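Protein ElaA (Escherichia coli, PDB 5Z6N) probably transfers an acetyl group from acetyl coenzyme A to an amine, as an N-acetyltransferase of the GNAT superfamily. Local coordinates at residues B[40-45]-B[62-67]; B[75-80]-B[98-103]. All blocks are in the same frame, centred on the assembly; numbering follows the deposited sequence.

In the fold
The two contacts rest on neighbouring strands of the central sheet: interaction 1 on strand 59-67, interaction 2 on its antiparallel neighbour 75-82. Interaction 1 brings the 40-45 loop against its strand and is only partly buried; its chemistry is ionic, with three aspartates round one arginine, and the second subunit reaches the loop. Interaction 2, whose centre lies about 10 Å from that of interaction 1, is wholly buried: helix 91-106 packs on strand 75-82 through methyl groups and a thiol. The strands themselves are joined side by side, L66 N probably donating a hydrogen bond to V76 O and I65 packing against V75.

Interaction 1 (B[40-45]-B[62-67]); sequences DGDDLT and YARILK
R64 reaches from strand 59-67 of the GNAT-fold sheet into a salt-bridge network of three aspartates on the loop after helix 14-31. Its chain runs extended from CG to NE, long enough to carry the guanidinium from the sheet to the loop. There it grips D40 end-on, with the two flat groups nearly coplanar (13°): R64 NH2 donates to D40 OD2 at 2.9 Å, and R64 NH1 to D40 OD1 at 3.2 Å, both oxygens using their syn lone pairs. D40 OD1 also accepts from D42 N, which comes from above the carboxylate plane (51° out of it), in an Asx turn that overlaps the start of the type I turn G41-L44. Buried D43 tightens this end: D43 OD1 accepts from R64 NH1 at 3.0 Å and also pairs with R24, so one carboxylate serves two arginines, while D43 OD2 is hydrogen-bonded to Y18 OH of the second subunit.

The rim at D42 and L66 is looser. D42 OD2 makes a long ion pair with R64 NH2, well out of the guanidinium plane, while its CB sits above one guanidinium face, offset toward the rim. L66, an apolar neighbour for that aliphatic carbon, brings CD2 to 4.0 Å from D42 CB.

Interaction 2 (B[75-80]-B[98-103]); sequences VVIGRV and KTLETC
The beta-alpha-beta unit of strand 75-82, helix 91-106 and strand 112-117 is closed here by apolar side chains, where the helix runs along one face of the sheet. I77 is the central piece. With CG1 beside the backbone N (chi1 -63°) and chi2 extended, its CD1 stretches out to the helix and meets three residues: L100 CD2 at 3.7 Å, T99 CG2 at 3.9 Å and C103 SG at 3.9 Å. A long, branched side chain suits this position, because it must span the gap between a strand and a helix whose segment axes come no closer than 10.2 Å. L100 crosses I77 at about a right angle and delivers a single methyl, whereas T99 meets it obliquely.

In this GNAT fold the helix segment runs nearly antiparallel to the strand segment, at 158°, as expected for a crossover that returns the chain to a parallel strand. T99 and C103, one helical turn apart, therefore follow the strand in reverse, T99 beside I77 and C103 beside V75. The thiol of C103 is small, and its SG lies against both V75 CG1, at 3.7 Å, and I77 CD1. T99 is amphipathic: its methyl faces the strand, while OG1 bonds to L95 O within the helix, satisfying the hydroxyl in this buried setting. Beyond these side chains, V112 of the unit's second strand touches V75, I77 and C103.

Interaction 1 (B[40-45]-B[62-67])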
ATOM      1  N   ASP B  40       3.964   2.015   6.579  1.00 30.28           N
ATOM      2  CA  ASP B  40       4.475   1.916   7.940  1.00 29.07           C
ATOM      3  C   ASP B  40       3.876   2.930   8.904  1.00 33.23           C
ATOM      4  O   ASP B  40       4.256   2.937  10.081  1.00 36.79           O
ATOM      5  CB  ASP B  40       6.002   2.064   7.936  1.00 24.99           C
ATOM      6  CG  ASP B  40       6.468   3.340   7.252  1.00 22.02           C
ATOM      7  OD1 ASP B  40       5.624   4.208   6.940  1.00 20.96           O
ATOM      8  OD2 ASP B  40       7.688   3.478   7.026  1.00 20.28           O
ATOM      9  N   GLY B  41       2.966   3.788   8.451  1.00 34.83           N
ATOM     10  CA  GLY B  41       2.380   4.783   9.331  1.00 33.80           C
ATOM     11  C   GLY B  41       2.950   6.174   9.133  1.00 35.09           C
ATOM     12  O   GLY B  41       2.219   7.167   9.192  1.00 36.45           O
ATOM     13  N   ASP B  42       4.253   6.249   8.855  1.00 35.54           N
ATOM     14  CA  ASP B  42       4.988   7.510   8.776  1.00 35.90           C
ATOM     15  C   ASP B  42       4.429   8.499   7.757  1.00 30.15           C
ATOM     16  O   ASP B  42       4.945   9.616   7.636  1.00 29.43           O
ATOM     17  CB  ASP B  42       6.463   7.233   8.481  1.00 38.75           C
ATOM     18  CG  ASP B  42       7.115   6.358   9.528  1.00 40.22           C
ATOM     19  OD1 ASP B  42       6.486   6.110  10.579  1.00 38.42           O
ATOM     20  OD2 ASP B  42       8.259   5.914   9.294  1.00 41.45           O
ATOM     21  N   ASP B  43       3.394   8.116   7.015  1.00 30.63           N
ATOM     22  CA  ASP B  43       2.901   8.972   5.943  1.00 33.93           C
ATOM     23  C   ASP B  43       1.881  10.017   6.377  1.00 32.49           C
ATOM     24  O   ASP B  43       1.859  11.113   5.810  1.00 20.54           O
ATOM     25  CB  ASP B  43       2.307   8.100   4.835  1.00 32.13           C
ATOM     26  CG  ASP B  43       3.347   7.216   4.178  1.00 30.62           C
ATOM     27  OD1 ASP B  43       4.185   7.752   3.424  1.00 34.17           O
ATOM     28  OD2 ASP B  43       3.326   5.990   4.415  1.00 20.51           O
ATOM     29  N   LEU B  44       1.039   9.721   7.366  1.00 36.60           N
ATOM     30  CA  LEU B  44       0.027  10.686   7.773  1.00 37.97           C
ATOM     31  C   LEU B  44       0.269  10.980   9.245  1.00 33.07           C
ATOM     32  O   LEU B  44      -0.491  10.517  10.104  1.00 27.10           O
ATOM     33  CB  LEU B  44      -1.374  10.119   7.565  1.00 42.20           C
ATOM     34  CG  LEU B  44      -1.703   9.689   6.143  1.00 40.44           C
ATOM     35  CD1 LEU B  44      -1.980   8.210   6.134  1.00 43.73           C
ATOM     36  CD2 LEU B  44      -2.887  10.472   5.627  1.00 37.43           C
ATOM     37  N   THR B  45       1.305  11.755   9.550  1.00 31.82           N
ATOM     38  CA  THR B  45       1.554  12.158  10.925  1.00 29.59           C
ATOM     39  C   THR B  45       2.532  13.323  10.880  1.00 30.02           C
ATOM     40  O   THR B  45       3.371  13.420   9.977  1.00 20.33           O
ATOM     41  CB  THR B  45       2.053  11.070  11.887  1.00 29.67           C
ATOM     42  OG1 THR B  45       1.863  11.504  13.242  1.00 35.49           O
ATOM     43  CG2 THR B  45       3.523  10.772  11.658  1.00 28.40           C
ATOM     44  N   TYR B  62       8.283  10.253  -7.103  1.00 15.37           N
ATOM     45  CA  TYR B  62       7.781  10.377  -5.742  1.00 14.78           C
ATOM     46  C   TYR B  62       8.936  10.395  -4.752  1.00 26.31           C
ATOM     47  O   TYR B  62       9.957   9.735  -4.964  1.00 33.86           O
ATOM     48  CB  TYR B  62       6.821   9.229  -5.394  1.00 17.46           C
ATOM     49  CG  TYR B  62       6.428   9.183  -3.928  1.00 19.04           C
ATOM     50  CD1 TYR B  62       5.332   9.886  -3.475  1.00 15.23           C
ATOM     51  CD2 TYR B  62       7.165   8.454  -3.003  1.00 11.54           C
ATOM     52  CE1 TYR B  62       4.967   9.868  -2.157  1.00 20.37           C
ATOM     53  CE2 TYR B  62       6.809   8.432  -1.680  1.00 11.38           C
ATOM     54  CZ  TYR B  62       5.706   9.141  -1.261  1.00 22.46           C
ATOM     55  OH  TYR B  62       5.331   9.128   0.060  1.00 28.19           O
ATOM     56  N   ALA B  63       8.748  11.140  -3.663  1.00 26.33           N
ATOM     57  CA  ALA B  63       9.626  11.086  -2.503  1.00 28.78           C
ATOM     58  C   ALA B  63       8.868  11.646  -1.310  1.00 27.25           C
ATOM     59  O   ALA B  63       8.025  12.536  -1.456  1.00 19.91           O
ATOM     60  CB  ALA B  63      10.926  11.862  -2.734  1.00 30.75           C
ATOM     61  N   ARG B  64       9.159  11.106  -0.129  1.00 30.73           N
ATOM     62  CA  ARG B  64       8.532  11.566   1.099  1.00 28.84           C
ATOM     63  C   ARG B  64       9.590  12.103   2.055  1.00 28.75           C
ATOM     64  O   ARG B  64      10.767  11.723   2.000  1.00 20.22           O
ATOM     65  CB  ARG B  64       7.715  10.456   1.784  1.00 23.92           C
ATOM     66  CG  ARG B  64       8.435   9.757   2.923  1.00 22.19           C
ATOM     67  CD  ARG B  64       7.540   8.697   3.578  1.00 23.24           C
ATOM     68  NE  ARG B  64       8.340   7.703   4.273  1.00 31.06           N
ATOM     69  CZ  ARG B  64       7.827   6.641   4.882  1.00 30.31           C
ATOM     70  NH1 ARG B  64       6.514   6.444   4.887  1.00 21.27           N
ATOM     71  NH2 ARG B  64       8.617   5.770   5.496  1.00 34.02           N
ATOM     72  N   ILE B  65       9.144  12.993   2.935  1.00 28.96           N
ATOM     73  CA  ILE B  65      10.014  13.755   3.816  1.00 26.63           C
ATOM     74  C   ILE B  65       9.516  13.581   5.242  1.00 26.26           C
ATOM     75  O   ILE B  65       8.372  13.940   5.551  1.00 22.58           O
ATOM     76  CB  ILE B  65      10.032  15.241   3.429  1.00 27.86           C
ATOM     77  CG1 ILE B  65      10.425  15.416   1.961  1.00 22.52           C
ATOM     78  CG2 ILE B  65      10.948  16.005   4.338  1.00 35.20           C
ATOM     79  CD1 ILE B  65      10.265  16.832   1.475  1.00 14.19           C
ATOM     80  N   LEU B  66      10.365  13.043   6.110  1.00 28.14           N
ATOM     81  CA  LEU B  66      10.025  12.860   7.514  1.00 31.43           C
ATOM     82  C   LEU B  66      10.631  13.984   8.348  1.00 32.40           C
ATOM     83  O   LEU B  66      11.829  14.272   8.239  1.00 32.68           O
ATOM     84  CB  LEU B  66      10.505  11.498   8.019  1.00 31.60           C
ATOM     85  CG  LEU B  66      10.103  10.293   7.161  1.00 33.79           C
ATOM     86  CD1 LEU B  66      10.614   9.004   7.757  1.00 35.54           C
ATOM     87  CD2 LEU B  66       8.602  10.223   6.961  1.00 30.71           C
ATOM     88  N   LYS B  67       9.796  14.629   9.160  1.00 33.92           N
ATOM     89  CA  LYS B  67      10.225  15.645  10.117  1.00 41.29           C
ATOM     90  C   LYS B  67       9.888  15.082  11.495  1.00 42.65           C
ATOM     91  O   LYS B  67       8.774  15.250  11.998  1.00 41.07           O
ATOM     92  CB  LYS B  67       9.554  16.994   9.858  1.00 42.62           C
ATOM     93  CG  LYS B  67       9.879  18.041  10.907  1.00 47.06           C
ATOM     94  CD  LYS B  67      11.379  18.310  10.959  1.00 48.90           C
ATOM     95  CE  LYS B  67      11.776  18.956  12.276  1.00 49.30           C
ATOM     96  NZ  LYS B  67      12.446  17.991  13.197  1.00 49.90           N
TER

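Interaction 2 (B[75-80]-B[98-103])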
ATOM      1  N   VAL B  75      16.132  16.304   8.879  1.00 38.79           N
ATOM      2  CA  VAL B  75      15.122  15.983   7.883  1.00 30.25           C
ATOM      3  C   VAL B  75      15.520  14.699   7.168  1.00 31.88           C
ATOM      4  O   VAL B  75      16.672  14.539   6.745  1.00 31.76           O
ATOM      5  CB  VAL B  75      14.977  17.144   6.890  1.00 29.64           C
ATOM      6  CG1 VAL B  75      13.734  16.979   6.075  1.00 28.28           C
ATOM      7  CG2 VAL B  75      14.978  18.480   7.616  1.00 30.47           C
ATOM      8  N   VAL B  76      14.574  13.776   7.025  1.00 33.66           N
ATOM      9  CA  VAL B  76      14.819  12.497   6.367  1.00 27.87           C
ATOM     10  C   VAL B  76      14.130  12.507   5.012  1.00 27.25           C
ATOM     11  O   VAL B  76      12.947  12.856   4.914  1.00 26.53           O
ATOM     12  CB  VAL B  76      14.329  11.312   7.219  1.00 26.66           C
ATOM     13  CG1 VAL B  76      14.188  10.052   6.358  1.00 14.92           C
ATOM     14  CG2 VAL B  76      15.282  11.075   8.388  1.00 30.10           C
ATOM     15  N   ILE B  77      14.871  12.131   3.971  1.00 29.07           N
ATOM     16  CA  ILE B  77      14.319  11.884   2.645  1.00 25.15           C
ATOM     17  C   ILE B  77      14.334  10.381   2.406  1.00 22.49           C
ATOM     18  O   ILE B  77      15.300   9.699   2.765  1.00 20.94           O
ATOM     19  CB  ILE B  77      15.109  12.623   1.547  1.00 19.36           C
ATOM     20  CG1 ILE B  77      15.012  14.134   1.731  1.00 14.70           C
ATOM     21  CG2 ILE B  77      14.609  12.236   0.164  1.00 22.40           C
ATOM     22  CD1 ILE B  77      15.757  14.906   0.667  1.00 19.10           C
ATOM     23  N   GLY B  78      13.261   9.864   1.817  1.00 22.19           N
ATOM     24  CA  GLY B  78      13.185   8.443   1.536  1.00 20.61           C
ATOM     25  C   GLY B  78      12.094   8.154   0.529  1.00 24.19           C
ATOM     26  O   GLY B  78      11.335   9.042   0.129  1.00 29.47           O
ATOM     27  N   ARG B  79      12.032   6.880   0.125  1.00 23.81           N
ATOM     28  CA  ARG B  79      11.054   6.377  -0.848  1.00 27.86           C
ATOM     29  C   ARG B  79      11.252   6.998  -2.232  1.00 25.27           C
ATOM     30  O   ARG B  79      10.295   7.161  -2.996  1.00 24.31           O
ATOM     31  CB  ARG B  79       9.615   6.597  -0.364  1.00 27.59           C
ATOM     32  CG  ARG B  79       9.273   5.912   0.940  1.00 28.37           C
ATOM     33  CD  ARG B  79       9.672   4.447   0.911  1.00 28.55           C
ATOM     34  NE  ARG B  79       8.760   3.614   1.684  1.00 26.88           N
ATOM     35  CZ  ARG B  79       8.917   3.356   2.979  1.00 19.68           C
ATOM     36  NH1 ARG B  79       8.050   2.585   3.614  1.00 18.15           N
ATOM     37  NH2 ARG B  79       9.925   3.887   3.653  1.00 16.97           N
ATOM     38  N   VAL B  80      12.496   7.327  -2.576  1.00 21.77           N
ATOM     39  CA  VAL B  80      12.786   8.069  -3.799  1.00 28.86           C
ATOM     40  C   VAL B  80      12.532   7.174  -5.006  1.00 25.42           C
ATOM     41  O   VAL B  80      13.147   6.109  -5.145  1.00 19.84           O
ATOM     42  CB  VAL B  80      14.228   8.590  -3.786  1.00 28.30           C
ATOM     43  CG1 VAL B  80      14.539   9.345  -5.077  1.00 20.08           C
ATOM     44  CG2 VAL B  80      14.460   9.467  -2.550  1.00 23.47           C
ATOM     45  N   LYS B  98      13.916  19.423  -6.196  1.00 41.71           N
ATOM     46  CA  LYS B  98      12.677  20.019  -5.709  1.00 39.35           C
ATOM     47  C   LYS B  98      12.356  19.556  -4.294  1.00 34.31           C
ATOM     48  O   LYS B  98      11.735  20.302  -3.527  1.00 33.16           O
ATOM     49  CB  LYS B  98      11.529  19.692  -6.663  1.00 40.76           C
ATOM     50  CG  LYS B  98      11.745  20.236  -8.064  1.00 47.04           C
ATOM     51  CD  LYS B  98      10.492  20.125  -8.914  1.00 48.66           C
ATOM     52  CE  LYS B  98      10.636  20.921 -10.207  1.00 46.23           C
ATOM     53  NZ  LYS B  98      11.650  20.341 -11.134  1.00 37.61           N
ATOM     54  N   THR B  99      12.776  18.341  -3.932  1.00 29.14           N
ATOM     55  CA  THR B  99      12.568  17.837  -2.579  1.00 30.41           C
ATOM     56  C   THR B  99      13.521  18.486  -1.586  1.00 27.62           C
ATOM     57  O   THR B  99      13.163  18.673  -0.417  1.00 27.63           O
ATOM     58  CB  THR B  99      12.713  16.309  -2.557  1.00 31.22           C
ATOM     59  OG1 THR B  99      11.746  15.722  -3.440  1.00 30.07           O
ATOM     60  CG2 THR B  99      12.478  15.753  -1.165  1.00 25.21           C
ATOM     61  N   LEU B 100      14.723  18.853  -2.029  1.00 30.48           N
ATOM     62  CA  LEU B 100      15.617  19.619  -1.171  1.00 28.75           C
ATOM     63  C   LEU B 100      15.168  21.071  -1.058  1.00 32.30           C
ATOM     64  O   LEU B 100      15.296  21.677   0.010  1.00 17.97           O
ATOM     65  CB  LEU B 100      17.050  19.533  -1.694  1.00 25.89           C
ATOM     66  CG  LEU B 100      17.692  18.157  -1.520  1.00 28.29           C
ATOM     67  CD1 LEU B 100      19.041  18.107  -2.221  1.00 28.92           C
ATOM     68  CD2 LEU B 100      17.837  17.830  -0.039  1.00 25.46           C
ATOM     69  N   GLU B 101      14.637  21.643  -2.145  1.00 35.63           N
ATOM     70  CA  GLU B 101      14.018  22.962  -2.058  1.00 38.10           C
ATOM     71  C   GLU B 101      12.863  22.962  -1.066  1.00 41.85           C
ATOM     72  O   GLU B 101      12.557  23.999  -0.464  1.00 43.21           O
ATOM     73  CB  GLU B 101      13.536  23.411  -3.440  1.00 39.60           C
ATOM     74  CG  GLU B 101      12.722  24.704  -3.441  1.00 49.03           C
ATOM     75  CD  GLU B 101      12.007  24.950  -4.762  1.00 56.38           C
ATOM     76  OE1 GLU B 101      11.867  23.993  -5.555  1.00 56.73           O
ATOM     77  OE2 GLU B 101      11.571  26.097  -5.000  1.00 58.80           O
ATOM     78  N   THR B 102      12.214  21.811  -0.878  1.00 42.27           N
ATOM     79  CA  THR B 102      11.185  21.691   0.147  1.00 39.02           C
ATOM     80  C   THR B 102      11.803  21.564   1.536  1.00 28.88           C
ATOM     81  O   THR B 102      11.349  22.219   2.481  1.00 23.56           O
ATOM     82  CB  THR B 102      10.280  20.496  -0.156  1.00 43.34           C
ATOM     83  OG1 THR B 102       9.663  20.680  -1.438  1.00 43.54           O
ATOM     84  CG2 THR B 102       9.192  20.364   0.904  1.00 47.51           C
ATOM     85  N   CYS B 103      12.837  20.731   1.675  1.00 26.78           N
ATOM     86  CA  CYS B 103      13.572  20.664   2.936  1.00 28.27           C
ATOM     87  C   CYS B 103      14.198  22.010   3.273  1.00 30.04           C
ATOM     88  O   CYS B 103      14.134  22.470   4.418  1.00 29.55           O
ATOM     89  CB  CYS B 103      14.649  19.580   2.865  1.00 29.66           C
ATOM     90  SG  CYS B 103      14.051  17.920   2.487  1.00 32.46           S
TER